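Local coordinates for FERM, RhoGEF and pleckstrin domain protein 2 (Danio rerio, PDB 6D21) that probably acts as a guanine nucleotide exchange factor that activates RAC1, seen here through its FERM domain, which is thought to serve in membrane targeting, at residues R184-A196 with N205-H219. Numbering follows the deposited sequence.
Sequences RKLEMFGVRFHPA and NLAVAHMGLQVFQGH
Phe193 lies against Asn205, Phe216 and His219, and forms an aromatic cluster with the last two. Its CG is anti to the carbonyl carbon (chi1 -76°), which sets the ring over the side chain of Asn205. Phe193 CB meets Asn205 OD1 at 3.7 Å. CG and CD1 both rest on Asn205 CB, a CH-pi contact over one ring face, 3.8 Å from Asn205 CB to the centroid of the Phe193 ring. CD2 passes over the Asn205 amide, which stacks with its plane only 10° from that of the ring. Phe193 CE1 reaches one face of Phe216, 3.4 Å from Phe216 CD1. At the tip, CE2 and CZ approach Gly218 O, and the ring edge points at the face of His219, planes 70° apart. With the ring cut back to an alanine, the faces of Phe216 and His219 would probably lose this partner and the Asn205 amide would be freer to turn. Met188 CE touches His219 ND1 at 3.6 Å, and its sulfur makes an oblique Met-aromatic contact with Phe216. His194 and Leu206 form an antiparallel hydrogen-bonded pair, with Leu206 N 2.8 Å from His194 O. Two waters link the backbones of Arg192 and Val208. On the face of His194 and Leu206, helix 263-281 packs through Phe269. The linker after helix 172-183 of the central FERM lobe runs into strand 194-197, which pairs with 203-209 as a hairpin; strand 212-217 of the same PH-like sheet supplies Phe216.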
loop_
_atom_site.group_PDB
_atom_site.type_symbol
_atom_site.label_atom_id
_atom_site.label_comp_id
_atom_site.label_asym_id
_atom_site.label_seq_id
_atom_site.Cartn_x
_atom_site.Cartn_y
_atom_site.Cartn_z
ATOM N N ARG A 184 -1.747 -5.827 10.794
ATOM C CA ARG A 184 -1.225 -6.978 10.078
ATOM C C ARG A 184 -2.150 -8.187 10.210
ATOM O O ARG A 184 -2.009 -9.156 9.469
ATOM C CB ARG A 184 0.174 -7.340 10.570
ATOM C CG ARG A 184 0.190 -8.016 11.928
ATOM C CD ARG A 184 1.392 -8.919 12.056
ATOM N NE ARG A 184 1.476 -9.511 13.377
ATOM C CZ ARG A 184 1.125 -10.760 13.660
ATOM N NH1 ARG A 184 1.234 -11.204 14.901
ATOM N NH2 ARG A 184 0.670 -11.566 12.706
ATOM N N LYS A 185 -3.101 -8.127 11.145
ATOM C CA LYS A 185 -4.005 -9.249 11.373
ATOM C C LYS A 185 -5.340 -9.060 10.665
ATOM O O LYS A 185 -6.265 -9.837 10.868
ATOM C CB LYS A 185 -4.222 -9.461 12.882
ATOM C CG LYS A 185 -2.971 -9.976 13.594
ATOM C CD LYS A 185 -3.262 -10.447 15.011
ATOM C CE LYS A 185 -2.758 -9.461 16.053
ATOM N NZ LYS A 185 -1.270 -9.487 16.157
ATOM N N LEU A 186 -5.440 -8.017 9.841
ATOM C CA LEU A 186 -6.669 -7.741 9.101
ATOM C C LEU A 186 -6.598 -8.303 7.694
ATOM O O LEU A 186 -5.556 -8.254 7.042
ATOM C CB LEU A 186 -6.937 -6.238 9.036
ATOM C CG LEU A 186 -7.044 -5.594 10.421
ATOM C CD1 LEU A 186 -7.175 -4.081 10.286
ATOM C CD2 LEU A 186 -8.242 -6.204 11.199
ATOM N N GLU A 187 -7.726 -8.816 7.226
ATOM C CA GLU A 187 -7.814 -9.428 5.911
ATOM C C GLU A 187 -7.423 -8.472 4.793
ATOM O O GLU A 187 -6.830 -8.886 3.792
ATOM C CB GLU A 187 -9.238 -9.941 5.682
ATOM C CG GLU A 187 -9.429 -10.764 4.435
ATOM C CD GLU A 187 -10.855 -11.270 4.306
ATOM O OE1 GLU A 187 -11.054 -12.498 4.395
ATOM O OE2 GLU A 187 -11.775 -10.440 4.128
ATOM N N MET A 188 -7.744 -7.189 4.957
ATOM C CA MET A 188 -7.471 -6.218 3.908
ATOM C C MET A 188 -6.103 -5.514 4.000
ATOM O O MET A 188 -5.808 -4.638 3.189
ATOM C CB MET A 188 -8.571 -5.153 3.890
ATOM C CG MET A 188 -9.910 -5.730 3.464
ATOM S SD MET A 188 -9.815 -6.216 1.723
ATOM C CE MET A 188 -9.849 -4.601 0.947
ATOM N N PHE A 189 -5.296 -5.864 4.993
ATOM C CA PHE A 189 -3.982 -5.258 5.157
ATOM C C PHE A 189 -3.091 -5.540 3.954
ATOM O O PHE A 189 -2.876 -6.696 3.600
ATOM C CB PHE A 189 -3.304 -5.769 6.426
ATOM C CG PHE A 189 -1.861 -5.312 6.580
ATOM C CD1 PHE A 189 -1.559 -3.977 6.815
ATOM C CD2 PHE A 189 -0.817 -6.216 6.480
ATOM C CE1 PHE A 189 -0.238 -3.560 6.957
ATOM C CE2 PHE A 189 0.511 -5.805 6.626
ATOM C CZ PHE A 189 0.792 -4.486 6.869
ATOM N N GLY A 190 -2.572 -4.481 3.338
ATOM C CA GLY A 190 -1.673 -4.619 2.195
ATOM C C GLY A 190 -2.400 -4.986 0.905
ATOM O O GLY A 190 -1.784 -5.151 -0.143
ATOM N N VAL A 191 -3.724 -5.098 0.965
ATOM C CA VAL A 191 -4.473 -5.562 -0.205
ATOM C C VAL A 191 -4.720 -4.434 -1.231
ATOM O O VAL A 191 -5.153 -3.330 -0.873
ATOM C CB VAL A 191 -5.818 -6.191 0.227
ATOM C CG1 VAL A 191 -6.718 -6.441 -0.970
ATOM C CG2 VAL A 191 -5.575 -7.478 1.002
ATOM N N ARG A 192 -4.416 -4.707 -2.498
ATOM C CA ARG A 192 -4.782 -3.804 -3.588
ATOM C C ARG A 192 -5.506 -4.572 -4.693
ATOM O O ARG A 192 -4.925 -5.443 -5.341
ATOM C CB ARG A 192 -3.555 -3.084 -4.158
ATOM C CG ARG A 192 -3.160 -1.817 -3.379
ATOM C CD ARG A 192 -2.234 -2.195 -2.268
ATOM N NE ARG A 192 -1.728 -1.077 -1.473
ATOM C CZ ARG A 192 -2.251 -0.673 -0.319
ATOM N NH1 ARG A 192 -3.335 -1.268 0.188
ATOM N NH2 ARG A 192 -1.671 0.320 0.341
ATOM N N PHE A 193 -6.773 -4.225 -4.906
ATOM C CA PHE A 193 -7.635 -4.964 -5.821
ATOM C C PHE A 193 -7.342 -4.664 -7.281
ATOM O O PHE A 193 -7.110 -3.525 -7.660
ATOM C CB PHE A 193 -9.114 -4.660 -5.545
ATOM C CG PHE A 193 -9.667 -5.343 -4.320
ATOM C CD1 PHE A 193 -9.032 -6.446 -3.767
ATOM C CD2 PHE A 193 -10.828 -4.879 -3.727
ATOM C CE1 PHE A 193 -9.553 -7.077 -2.654
ATOM C CE2 PHE A 193 -11.348 -5.504 -2.611
ATOM C CZ PHE A 193 -10.707 -6.601 -2.069
ATOM N N HIS A 194 -7.364 -5.718 -8.085
ATOM C CA HIS A 194 -7.380 -5.615 -9.531
ATOM C C HIS A 194 -8.642 -6.335 -9.986
ATOM O O HIS A 194 -8.712 -7.554 -9.889
ATOM C CB HIS A 194 -6.114 -6.243 -10.150
ATOM C CG HIS A 194 -4.834 -5.620 -9.673
ATOM N ND1 HIS A 194 -4.326 -5.831 -8.408
ATOM C CD2 HIS A 194 -3.961 -4.791 -10.295
ATOM C CE1 HIS A 194 -3.195 -5.160 -8.271
ATOM N NE2 HIS A 194 -2.953 -4.516 -9.400
ATOM N N PRO A 195 -9.659 -5.582 -10.447
ATOM C CA PRO A 195 -10.951 -6.190 -10.796
ATOM C C PRO A 195 -10.854 -7.098 -12.010
ATOM O O PRO A 195 -10.053 -6.827 -12.906
ATOM C CB PRO A 195 -11.856 -4.984 -11.109
ATOM C CG PRO A 195 -11.143 -3.808 -10.600
ATOM C CD PRO A 195 -9.672 -4.128 -10.662
ATOM N N ALA A 196 -11.661 -8.156 -12.018
ATOM C CA ALA A 196 -11.716 -9.108 -13.117
ATOM C C ALA A 196 -12.971 -9.963 -13.013
ATOM O O ALA A 196 -13.699 -9.889 -12.026
ATOM C CB ALA A 196 -10.471 -9.996 -13.124
ATOM N N ASN A 205 -12.083 -9.805 -7.478
ATOM C CA ASN A 205 -10.874 -8.998 -7.397
ATOM C C ASN A 205 -9.659 -9.875 -7.197
ATOM O O ASN A 205 -9.688 -10.800 -6.377
ATOM C CB ASN A 205 -10.973 -7.976 -6.263
ATOM C CG ASN A 205 -12.085 -6.973 -6.492
ATOM O OD1 ASN A 205 -11.964 -6.084 -7.340
ATOM N ND2 ASN A 205 -13.185 -7.123 -5.753
ATOM N N LEU A 206 -8.606 -9.594 -7.967
ATOM C CA LEU A 206 -7.325 -10.280 -7.821
ATOM C C LEU A 206 -6.383 -9.414 -7.008
ATOM O O LEU A 206 -6.453 -8.181 -7.046
ATOM C CB LEU A 206 -6.691 -10.607 -9.187
ATOM C CG LEU A 206 -7.485 -11.548 -10.101
ATOM C CD1 LEU A 206 -6.739 -11.828 -11.411
ATOM C CD2 LEU A 206 -7.790 -12.847 -9.357
ATOM N N ALA A 207 -5.496 -10.065 -6.269
ATOM C CA ALA A 207 -4.493 -9.347 -5.521
ATOM C C ALA A 207 -3.276 -10.236 -5.345
ATOM O O ALA A 207 -3.361 -11.471 -5.446
ATOM C CB ALA A 207 -5.047 -8.893 -4.157
ATOM N N VAL A 208 -2.142 -9.611 -5.072
ATOM C CA VAL A 208 -0.916 -10.359 -4.849
ATOM C C VAL A 208 -0.309 -9.866 -3.546
ATOM O O VAL A 208 -0.420 -8.682 -3.206
ATOM C CB VAL A 208 0.075 -10.222 -6.044
ATOM C CG1 VAL A 208 0.484 -8.748 -6.267
ATOM C CG2 VAL A 208 1.293 -11.142 -5.846
ATOM N N ALA A 209 0.301 -10.785 -2.805
ATOM C CA ALA A 209 0.870 -10.480 -1.501
ATOM C C ALA A 209 2.051 -11.395 -1.225
ATOM O O ALA A 209 2.406 -12.216 -2.073
ATOM C CB ALA A 209 -0.182 -10.618 -0.429
ATOM N N HIS A 210 2.648 -11.268 -0.038
ATOM C CA HIS A 210 3.909 -11.952 0.269
ATOM C C HIS A 210 3.845 -13.464 0.073
ATOM O O HIS A 210 4.860 -14.084 -0.241
ATOM C CB HIS A 210 4.362 -11.650 1.708
ATOM C CG HIS A 210 3.354 -12.014 2.750
ATOM N ND1 HIS A 210 3.265 -13.278 3.297
ATOM C CD2 HIS A 210 2.389 -11.277 3.346
ATOM C CE1 HIS A 210 2.285 -13.303 4.183
ATOM N NE2 HIS A 210 1.734 -12.102 4.228
ATOM N N MET A 211 2.658 -14.047 0.237
ATOM C CA MET A 211 2.515 -15.506 0.174
ATOM C C MET A 211 2.117 -16.003 -1.216
ATOM O O MET A 211 2.247 -17.192 -1.523
ATOM C CB MET A 211 1.473 -15.982 1.192
ATOM C CG MET A 211 0.010 -15.860 0.724
ATOM S SD MET A 211 -0.650 -14.192 0.444
ATOM C CE MET A 211 -0.746 -13.533 2.112
ATOM N N GLY A 212 1.590 -15.108 -2.047
ATOM C CA GLY A 212 1.121 -15.518 -3.358
ATOM C C GLY A 212 -0.095 -14.748 -3.824
ATOM O O GLY A 212 -0.257 -13.579 -3.474
ATOM N N LEU A 213 -0.955 -15.382 -4.620
ATOM C CA LEU A 213 -2.095 -14.646 -5.179
ATOM C C LEU A 213 -3.358 -14.842 -4.345
ATOM O O LEU A 213 -3.546 -15.875 -3.700
ATOM C CB LEU A 213 -2.355 -15.048 -6.631
ATOM C CG LEU A 213 -1.600 -14.234 -7.689
ATOM C CD1 LEU A 213 -0.095 -14.494 -7.654
ATOM C CD2 LEU A 213 -2.137 -14.516 -9.062
ATOM N N GLN A 214 -4.217 -13.835 -4.347
ATOM C CA GLN A 214 -5.492 -13.941 -3.656
ATOM C C GLN A 214 -6.641 -13.617 -4.592
ATOM O O GLN A 214 -6.485 -12.865 -5.549
ATOM C CB GLN A 214 -5.541 -13.013 -2.451
ATOM C CG GLN A 214 -4.562 -13.364 -1.383
ATOM C CD GLN A 214 -4.229 -12.166 -0.519
ATOM O OE1 GLN A 214 -4.407 -11.022 -0.934
ATOM N NE2 GLN A 214 -3.738 -12.421 0.687
ATOM N N VAL A 215 -7.796 -14.202 -4.296
ATOM C CA VAL A 215 -8.997 -13.973 -5.071
ATOM C C VAL A 215 -10.090 -13.492 -4.138
ATOM O O VAL A 215 -10.390 -14.144 -3.128
ATOM C CB VAL A 215 -9.466 -15.244 -5.798
ATOM C CG1 VAL A 215 -10.715 -14.941 -6.609
ATOM C CG2 VAL A 215 -8.360 -15.781 -6.688
ATOM N N PHE A 216 -10.677 -12.348 -4.467
ATOM C CA PHE A 216 -11.755 -11.803 -3.657
ATOM C C PHE A 216 -13.039 -11.711 -4.438
ATOM O O PHE A 216 -13.029 -11.400 -5.625
ATOM C CB PHE A 216 -11.397 -10.419 -3.141
ATOM C CG PHE A 216 -10.376 -10.416 -2.051
ATOM C CD1 PHE A 216 -9.021 -10.463 -2.351
ATOM C CD2 PHE A 216 -10.766 -10.325 -0.723
ATOM C CE1 PHE A 216 -8.076 -10.435 -1.347
ATOM C CE2 PHE A 216 -9.830 -10.295 0.289
ATOM C CZ PHE A 216 -8.478 -10.353 -0.017
ATOM N N GLN A 217 -14.148 -11.980 -3.760
ATOM C CA GLN A 217 -15.468 -11.657 -4.285
ATOM C C GLN A 217 -16.033 -10.605 -3.363
ATOM O O GLN A 217 -16.332 -10.895 -2.205
ATOM C CB GLN A 217 -16.372 -12.885 -4.344
ATOM C CG GLN A 217 -17.661 -12.675 -5.114
ATOM C CD GLN A 217 -18.483 -13.949 -5.244
ATOM O OE1 GLN A 217 -18.107 -15.006 -4.729
ATOM N NE2 GLN A 217 -19.610 -13.854 -5.942
ATOM N N GLY A 218 -16.158 -9.378 -3.860
ATOM C CA GLY A 218 -16.450 -8.261 -2.989
ATOM C C GLY A 218 -15.257 -8.074 -2.073
ATOM O O GLY A 218 -14.130 -7.976 -2.558
ATOM N N HIS A 219 -15.492 -8.040 -0.760
ATOM C CA HIS A 219 -14.409 -7.877 0.214
ATOM C C HIS A 219 -14.134 -9.157 0.988
ATOM O O HIS A 219 -13.387 -9.156 1.971
ATOM C CB HIS A 219 -14.726 -6.745 1.188
ATOM C CG HIS A 219 -14.500 -5.378 0.621
ATOM N ND1 HIS A 219 -13.451 -4.575 1.012
ATOM C CD2 HIS A 219 -15.183 -4.675 -0.313
ATOM C CE1 HIS A 219 -13.502 -3.432 0.351
ATOM N NE2 HIS A 219 -14.541 -3.469 -0.462
HETATM O O HOH W 1 -2.413 -6.896 -2.899
HETATM O O HOH W 2 -2.361 -6.693 -5.531
#